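Local coordinates for periplasmic protein (Legionella pneumophila subsp. pneumophila, PDB 4FGQ), which is a calcium-binding periplasmic protease of the LapG type, probably a cysteine proteinase with a transglutaminase-like fold, at residues E131-I136 against I144-A149. Numbering follows the deposited sequence.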
# COMPACT_ATOMS: atom_id res chain seq x y z
N GLU A 131 -10.14 17.83 -1.21
CA GLU A 131 -9.92 18.88 -2.20
C GLU A 131 -8.44 19.28 -2.25
O GLU A 131 -8.03 20.09 -3.07
CB GLU A 131 -10.79 20.10 -1.88
CG GLU A 131 -12.30 19.85 -1.92
CD GLU A 131 -12.82 19.05 -0.72
OE1 GLU A 131 -13.79 18.27 -0.91
OE2 GLU A 131 -12.27 19.19 0.39
N SER A 132 -7.64 18.67 -1.37
CA SER A 132 -6.24 19.04 -1.24
C SER A 132 -5.40 18.24 -2.21
O SER A 132 -5.78 17.16 -2.66
CB SER A 132 -5.74 18.82 0.21
OG SER A 132 -6.35 19.73 1.10
N GLU A 133 -4.25 18.80 -2.56
CA GLU A 133 -3.27 18.10 -3.36
C GLU A 133 -2.74 16.91 -2.56
O GLU A 133 -2.32 17.07 -1.42
CB GLU A 133 -2.13 19.07 -3.65
CG GLU A 133 -1.04 18.51 -4.49
CD GLU A 133 -0.03 19.57 -4.86
OE1 GLU A 133 -0.08 20.70 -4.32
OE2 GLU A 133 0.82 19.27 -5.71
N PRO A 134 -2.76 15.70 -3.16
CA PRO A 134 -2.35 14.53 -2.38
C PRO A 134 -0.83 14.37 -2.28
O PRO A 134 -0.10 14.92 -3.12
CB PRO A 134 -2.95 13.36 -3.17
CG PRO A 134 -3.02 13.86 -4.58
CD PRO A 134 -3.30 15.34 -4.48
N LEU A 135 -0.39 13.67 -1.25
CA LEU A 135 1.01 13.33 -1.05
C LEU A 135 1.21 11.91 -1.55
O LEU A 135 0.37 11.04 -1.30
CB LEU A 135 1.35 13.42 0.44
CG LEU A 135 1.07 14.78 1.08
CD1 LEU A 135 1.63 14.79 2.51
CD2 LEU A 135 1.68 15.89 0.26
N ILE A 136 2.31 11.67 -2.26
CA ILE A 136 2.52 10.40 -2.94
C ILE A 136 3.51 9.50 -2.19
O ILE A 136 4.69 9.85 -2.02
CB ILE A 136 3.03 10.62 -4.38
CG1 ILE A 136 2.07 11.53 -5.17
CG2 ILE A 136 3.21 9.29 -5.07
CD1 ILE A 136 0.68 10.96 -5.34
N ILE A 144 8.23 11.41 0.36
CA ILE A 144 6.81 11.64 0.16
C ILE A 144 6.67 13.06 -0.40
O ILE A 144 7.01 14.06 0.26
CB ILE A 144 6.03 11.48 1.48
CG1 ILE A 144 6.13 10.02 1.95
CG2 ILE A 144 4.57 11.90 1.30
CD1 ILE A 144 5.52 9.78 3.34
N LEU A 145 6.15 13.15 -1.63
CA LEU A 145 6.12 14.40 -2.38
C LEU A 145 4.69 14.70 -2.82
O LEU A 145 3.91 13.78 -3.06
CB LEU A 145 7.02 14.27 -3.63
CG LEU A 145 8.52 14.15 -3.34
CD1 LEU A 145 9.30 13.74 -4.59
CD2 LEU A 145 9.06 15.46 -2.79
N LYS A 146 4.38 15.98 -2.93
CA LYS A 146 3.08 16.42 -3.43
C LYS A 146 2.88 15.99 -4.87
O LYS A 146 3.85 15.83 -5.62
CB LYS A 146 2.96 17.94 -3.36
CG LYS A 146 2.55 18.48 -2.00
CD LYS A 146 2.57 20.01 -1.97
CE LYS A 146 3.99 20.57 -1.93
NZ LYS A 146 4.59 20.74 -3.29
N ALA A 147 1.62 15.82 -5.28
CA ALA A 147 1.34 15.44 -6.66
C ALA A 147 1.99 16.36 -7.70
O ALA A 147 2.50 15.87 -8.71
CB ALA A 147 -0.17 15.36 -6.90
N SER A 148 1.98 17.67 -7.47
CA SER A 148 2.57 18.59 -8.45
C SER A 148 4.09 18.46 -8.53
O SER A 148 4.71 18.91 -9.49
CB SER A 148 2.21 20.04 -8.14
OG SER A 148 2.67 20.39 -6.84
N ALA A 149 4.69 17.84 -7.51
CA ALA A 149 6.12 17.57 -7.51
C ALA A 149 6.41 16.18 -8.10
O ALA A 149 7.55 15.71 -8.10
CB ALA A 149 6.70 17.69 -6.12
O HOH W 1 6.73 10.62 -3.87
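E133 reaches across to the start of the 3-10 turn 147-149, where its OE2 accepts a hydrogen bond from the backbone N of S148 at 2.6 Å, the donor lying nearly in line with the carboxylate C-O bond. The hydroxyl of S148 also contacts this oxygen; the modelled separation of OG and OE2 is so short that its exact length is doubtful. With CG anti to the backbone N (chi1 -179°) and the chain extended beyond it, E133 spans the gap at full length. Its CG passes the methyl of A147, and the E133 side chain crosses that of K146 at about a right angle, E133 OE2 lying 3.4 Å from K146 CB. The lysine bends at its outer torsions, and K146 NZ stays 4.7 Å from E133 OE2, a distance at which the opposite charges could still attract one another.

Backbone bonds take over further along. A147 N donates to P134 O (2.9 Å), and I136 N to L145 O (2.8 Å). L135 and K146 form an antiparallel non-hydrogen-bonded pair, followed by the hydrogen-bonded pair I136 and L145, as the two strands of a beta hairpin. This hairpin completes one margin of the six-stranded antiparallel sheet: 145-146 is an outermost strand, while 135-137 also pairs with 119-126. A water donates to I136 O and is weakly held by L145 N.

Apolar contacts fill in around this backbone. On the face shared by L135 and K146, L135 CD2 packs against K146 CG at 3.5 Å, and L135 CB meets I144 CG2. I144 also touches L47, E48 and N51 of helix 43-55. The P134 ring sets CG and CD against the A147 methyl, each 4.0 Å from CB, while the buried I136 side chain points to the other face, where it touches V123 and S125.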